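Local coordinates for Non-structural protein NS1 (PDB 4R94) that nicks viral DNA at the replication origin with its metal-dependent N-terminal nuclease domain, the part present here, and unwinds it with a separate ATP-driven helicase domain, at residues A[49-53]-A[54-58]; A[233-236]-A[237-241]. All blocks are in the same frame, centred on the assembly; numbering follows the deposited sequence.

Interaction 1. Residues A[49-53]-A[54-58]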
loop_
_atom_site.group_PDB
_atom_site.type_symbol
_atom_site.label_atom_id
_atom_site.label_comp_id
_atom_site.label_asym_id
_atom_site.label_seq_id
_atom_site.Cartn_x
_atom_site.Cartn_y
_atom_site.Cartn_z
ATOM N N LYS A 49 3.723 2.223 -17.103
ATOM C CA LYS A 49 4.604 1.237 -17.728
ATOM C C LYS A 49 4.505 -0.077 -16.967
ATOM O O LYS A 49 4.520 -0.103 -15.724
ATOM C CB LYS A 49 6.058 1.715 -17.757
ATOM C CG LYS A 49 6.341 2.852 -18.696
ATOM C CD LYS A 49 7.848 2.995 -18.887
ATOM C CE LYS A 49 8.189 4.019 -19.953
ATOM N NZ LYS A 49 9.662 4.273 -20.032
ATOM N N GLU A 50 4.356 -1.174 -17.698
ATOM C CA GLU A 50 4.442 -2.484 -17.079
ATOM C C GLU A 50 5.843 -3.009 -17.330
ATOM O O GLU A 50 6.181 -3.423 -18.438
ATOM C CB GLU A 50 3.372 -3.429 -17.628
ATOM C CG GLU A 50 1.958 -3.061 -17.178
ATOM C CD GLU A 50 0.896 -3.895 -17.873
ATOM O OE1 GLU A 50 0.575 -4.993 -17.375
ATOM O OE2 GLU A 50 0.390 -3.449 -18.925
ATOM N N LEU A 51 6.663 -2.954 -16.292
ATOM C CA LEU A 51 8.064 -3.295 -16.414
ATOM C C LEU A 51 8.245 -4.808 -16.429
ATOM O O LEU A 51 7.664 -5.526 -15.619
ATOM C CB LEU A 51 8.853 -2.646 -15.278
ATOM C CG LEU A 51 8.632 -1.126 -15.246
ATOM C CD1 LEU A 51 9.253 -0.530 -13.981
ATOM C CD2 LEU A 51 9.191 -0.440 -16.504
ATOM N N GLN A 52 9.063 -5.284 -17.360
ATOM C CA GLN A 52 9.131 -6.706 -17.666
ATOM C C GLN A 52 10.056 -7.487 -16.754
ATOM O O GLN A 52 10.624 -8.503 -17.153
ATOM C CB GLN A 52 9.561 -6.888 -19.121
ATOM C CG GLN A 52 8.506 -6.421 -20.099
ATOM C CD GLN A 52 7.173 -7.093 -19.840
ATOM O OE1 GLN A 52 7.033 -8.305 -20.012
ATOM N NE2 GLN A 52 6.188 -6.311 -19.411
ATOM N N GLU A 53 10.213 -6.998 -15.532
ATOM C CA GLU A 53 10.966 -7.692 -14.503
ATOM C C GLU A 53 10.103 -8.832 -13.976
ATOM O O GLU A 53 8.919 -8.637 -13.700
ATOM C CB GLU A 53 11.364 -6.713 -13.394
ATOM C CG GLU A 53 12.506 -7.180 -12.508
ATOM C CD GLU A 53 12.047 -8.101 -11.411
ATOM O OE1 GLU A 53 11.032 -7.778 -10.765
ATOM O OE2 GLU A 53 12.693 -9.149 -11.193
ATOM N N ASP A 54 10.677 -10.027 -13.858
ATOM C CA ASP A 54 9.882 -11.216 -13.541
ATOM C C ASP A 54 9.094 -11.099 -12.235
ATOM O O ASP A 54 7.910 -11.424 -12.208
ATOM C CB ASP A 54 10.768 -12.463 -13.478
ATOM C CG ASP A 54 11.082 -13.023 -14.853
ATOM O OD1 ASP A 54 10.342 -12.708 -15.813
ATOM O OD2 ASP A 54 12.068 -13.783 -14.972
ATOM N N GLU A 55 9.754 -10.660 -11.164
ATOM C CA GLU A 55 9.098 -10.549 -9.862
ATOM C C GLU A 55 7.959 -9.539 -9.907
ATOM O O GLU A 55 6.881 -9.785 -9.375
ATOM C CB GLU A 55 10.090 -10.157 -8.765
ATOM C CG GLU A 55 9.431 -10.032 -7.381
ATOM C CD GLU A 55 10.422 -9.737 -6.263
ATOM O OE1 GLU A 55 11.577 -9.368 -6.562
ATOM O OE2 GLU A 55 10.043 -9.875 -5.080
ATOM N N LEU A 56 8.215 -8.400 -10.540
ATOM C CA LEU A 56 7.208 -7.360 -10.709
ATOM C C LEU A 56 5.986 -7.879 -11.462
ATOM O O LEU A 56 4.846 -7.634 -11.068
ATOM C CB LEU A 56 7.815 -6.177 -11.447
ATOM C CG LEU A 56 7.376 -4.769 -11.093
ATOM C CD1 LEU A 56 7.350 -4.529 -9.558
ATOM C CD2 LEU A 56 8.320 -3.800 -11.785
ATOM N N LYS A 57 6.225 -8.607 -12.556
ATOM C CA LYS A 57 5.122 -9.181 -13.312
ATOM C C LYS A 57 4.285 -10.120 -12.450
ATOM O O LYS A 57 3.049 -10.081 -12.500
ATOM C CB LYS A 57 5.656 -9.924 -14.550
ATOM C CG LYS A 57 6.222 -8.994 -15.595
ATOM C CD LYS A 57 6.936 -9.772 -16.697
ATOM C CE LYS A 57 5.942 -10.566 -17.520
ATOM N NZ LYS A 57 4.922 -9.657 -18.103
ATOM N N SER A 58 4.958 -10.945 -11.654
ATOM C CA SER A 58 4.288 -11.901 -10.779
ATOM C C SER A 58 3.451 -11.170 -9.732
ATOM O O SER A 58 2.325 -11.576 -9.410
ATOM C CB SER A 58 5.316 -12.803 -10.098
ATOM O OG SER A 58 4.690 -13.767 -9.273
#
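Glu53 starts with CG anti to its own backbone N (chi1 -161°) and then bends sharply at chi2 (-83°), which folds its carboxylate back over the first turn of helix 54-70. Glu53 is the N-cap of that helix. Its OE1 accepts the backbone N-H of Leu56 (Leu56 N to Glu53 OE1, 2.9 Å; N-H...O angle 153°), the donor approaching from above the carboxylate plane. The other oxygen takes a longer, weak bond from Glu55 N to Glu53 OE2, 3.3 Å. The same residue also opens the regular helical pattern through its carbonyl, with Lys57 N to Glu53 O at 2.9 Å.

One residue earlier, the Gln52 side chain is tied at both ends of its amide. Its NE2 donates to Glu50 O at 3.0 Å, and its OE1 accepts from Lys57 NZ at 3.2 Å, the ammonium lying tilted from the amide carbonyl plane after the lysine chain curls through bends at chi3 and chi4. On the inner side Leu51 and Leu56 run alongside each other, Leu51 CB against Leu56 CD2 at 3.7 Å, and both pack on Trp156 of helix 142-160.

Glu53 OE1 and Glu55 OE1 stand 4.5 Å apart, and Lys96 of helix 81-104 forms salt bridges with both oxygens, which would offset the repulsion between them. A carboxylate at this position places negative charge over amide N-H groups at the start of the helix, where it is probably stabilised by the helix dipole as well as by Lys96.

Interaction 2. Residues A[233-236]-A[237-241]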
loop_
_atom_site.group_PDB
_atom_site.type_symbol
_atom_site.label_atom_id
_atom_site.label_comp_id
_atom_site.label_asym_id
_atom_site.label_seq_id
_atom_site.Cartn_x
_atom_site.Cartn_y
_atom_site.Cartn_z
ATOM N N SER A 233 0.366 -10.719 4.303
ATOM C CA SER A 233 1.467 -11.678 4.174
ATOM C C SER A 233 0.989 -13.128 4.311
ATOM O O SER A 233 1.730 -14.063 3.978
ATOM C CB SER A 233 2.547 -11.367 5.218
ATOM O OG SER A 233 1.980 -11.235 6.514
ATOM N N GLY A 234 -0.246 -13.308 4.769
ATOM C CA GLY A 234 -0.852 -14.630 4.870
ATOM C C GLY A 234 -1.880 -14.954 3.791
ATOM O O GLY A 234 -2.530 -16.011 3.844
ATOM N N TRP A 235 -2.026 -14.055 2.815
ATOM C CA TRP A 235 -3.101 -14.119 1.815
ATOM C C TRP A 235 -4.472 -14.373 2.443
ATOM O O TRP A 235 -5.319 -15.082 1.877
ATOM C CB TRP A 235 -2.787 -15.188 0.743
ATOM C CG TRP A 235 -1.648 -14.787 -0.153
ATOM C CD1 TRP A 235 -0.320 -14.801 0.160
ATOM C CD2 TRP A 235 -1.736 -14.296 -1.498
ATOM N NE1 TRP A 235 0.427 -14.354 -0.906
ATOM C CE2 TRP A 235 -0.420 -14.034 -1.936
ATOM C CE3 TRP A 235 -2.800 -14.053 -2.375
ATOM C CZ2 TRP A 235 -0.134 -13.549 -3.212
ATOM C CZ3 TRP A 235 -2.512 -13.571 -3.650
ATOM C CH2 TRP A 235 -1.191 -13.316 -4.049
ATOM N N LYS A 236 -4.715 -13.752 3.606
ATOM C CA LYS A 236 -5.936 -13.991 4.369
ATOM C C LYS A 236 -7.076 -13.039 4.028
ATOM O O LYS A 236 -8.220 -13.475 3.855
ATOM C CB LYS A 236 -5.627 -13.911 5.866
ATOM C CG LYS A 236 -4.675 -14.996 6.341
ATOM C CD LYS A 236 -5.378 -16.339 6.394
ATOM C CE LYS A 236 -4.386 -17.466 6.660
ATOM N NZ LYS A 236 -5.072 -18.786 6.705
ATOM N N THR A 237 -6.781 -11.745 3.920
ATOM C CA THR A 237 -7.837 -10.784 3.616
ATOM C C THR A 237 -8.005 -10.525 2.120
ATOM O O THR A 237 -9.038 -10.005 1.713
ATOM C CB THR A 237 -7.605 -9.419 4.325
ATOM O OG1 THR A 237 -6.403 -8.806 3.842
ATOM C CG2 THR A 237 -7.493 -9.610 5.832
ATOM N N ASN A 238 -7.010 -10.922 1.312
ATOM C CA ASN A 238 -6.948 -10.584 -0.117
ATOM C C ASN A 238 -8.257 -10.772 -0.851
ATOM O O ASN A 238 -8.734 -9.877 -1.528
ATOM C CB ASN A 238 -5.910 -11.445 -0.855
ATOM C CG ASN A 238 -4.496 -11.222 -0.373
ATOM O OD1 ASN A 238 -4.225 -11.219 0.819
ATOM N ND2 ASN A 238 -3.573 -11.073 -1.313
ATOM N N PHE A 239 -8.827 -11.965 -0.729
ATOM C CA PHE A 239 -9.944 -12.321 -1.595
ATOM C C PHE A 239 -11.296 -11.990 -0.988
ATOM O O PHE A 239 -12.329 -12.278 -1.585
ATOM C CB PHE A 239 -9.895 -13.816 -1.950
ATOM C CG PHE A 239 -8.672 -14.236 -2.736
ATOM C CD1 PHE A 239 -7.834 -13.309 -3.347
ATOM C CD2 PHE A 239 -8.376 -15.587 -2.871
ATOM C CE1 PHE A 239 -6.711 -13.725 -4.066
ATOM C CE2 PHE A 239 -7.260 -16.009 -3.590
ATOM C CZ PHE A 239 -6.431 -15.077 -4.188
ATOM N N LEU A 240 -11.303 -11.371 0.192
ATOM C CA LEU A 240 -12.571 -11.069 0.855
ATOM C C LEU A 240 -13.357 -9.937 0.188
ATOM O O LEU A 240 -12.811 -8.871 -0.108
ATOM C CB LEU A 240 -12.331 -10.709 2.323
ATOM C CG LEU A 240 -11.624 -11.752 3.188
ATOM C CD1 LEU A 240 -11.562 -11.272 4.646
ATOM C CD2 LEU A 240 -12.348 -13.091 3.091
ATOM N N LYS A 241 -14.653 -10.172 -0.018
ATOM C CA LYS A 241 -15.572 -9.146 -0.497
ATOM C C LYS A 241 -15.882 -8.191 0.659
ATOM O O LYS A 241 -15.629 -8.541 1.811
ATOM C CB LYS A 241 -16.847 -9.790 -1.038
ATOM C CG LYS A 241 -16.586 -10.782 -2.177
ATOM C CD LYS A 241 -17.828 -11.592 -2.536
ATOM C CE LYS A 241 -17.631 -12.298 -3.876
ATOM N NZ LYS A 241 -16.332 -13.022 -3.938
HETATM O O HOH W 1 -7.743 -14.303 0.633
#
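Asn238 reaches back from the turn onto Trp235. Its CB is directed at the preceding residues, and with CG anti to the carbonyl carbon (chi1 -63°) the amide is carried back over the tryptophan. CG rides close to both Trp235 CA and the ring atom CE3. From there the two tips divide. OD1 rests 3.3 Å from Trp235 CA and accepts the backbone N-H of Asp232, while ND2 sits over one face of the indole, 3.3 Å from Trp235 CE3 and offset toward the rim of the ring. Amide and indole planes are 19° apart, so the NH2 end of the amide lies almost flat over that part of the face; ND2 also has a weak hydrogen bond to Thr66 OG1 of helix 54-70.

The stretch is the loop that leaves strand 227-232 of the nuclease domain's antiparallel sheet and leads to helix 242-252. Asp232, at the end of that strand, organises it: OD1 receives Gly234 N, forming an Asx turn, and Lys236 N, while OD2 receives Thr237 N. Trp235 adopts a left-handed backbone conformation (phi 47°). A type I beta turn follows from Thr237 to Leu240, closed by Leu240 N to Thr237 O at 3.1 Å.

A water bridges the two halves, donating to Trp235 O at 2.8 Å and accepting from Phe239 N at 2.9 Å. Phe239 brings CZ to the edge of the indole, 4.2 Å from Trp235 CE3, and both aromatic side chains touch Thr66. On the buried side Leu240 CG lies 3.9 Å from Lys236 O, and the leucine side chain continues onto Ala13 of helix 8-19 and Val248 of helix 242-252.

Overall arrangement
Helix 54-70 joins the two contacts. Interaction 1 caps its first turn, and farther along it Thr66 and Gln69 meet the aromatic side chains of interaction 2. The contact centres lie 22 Å apart and their nearest atoms about 7 Å, without touching. Interaction 1 is a surface contact away from the annotated sites, its centre about 17 Å from that of the chain. Interaction 2 is nearer the magnesium site formed by Glu119, His127 and His129: the Thr237 side chain is about 11 Å from those of Glu119 and His129. Strand 227-232, which leads into 233-241, pairs with strand 112-121, the carrier of Glu119.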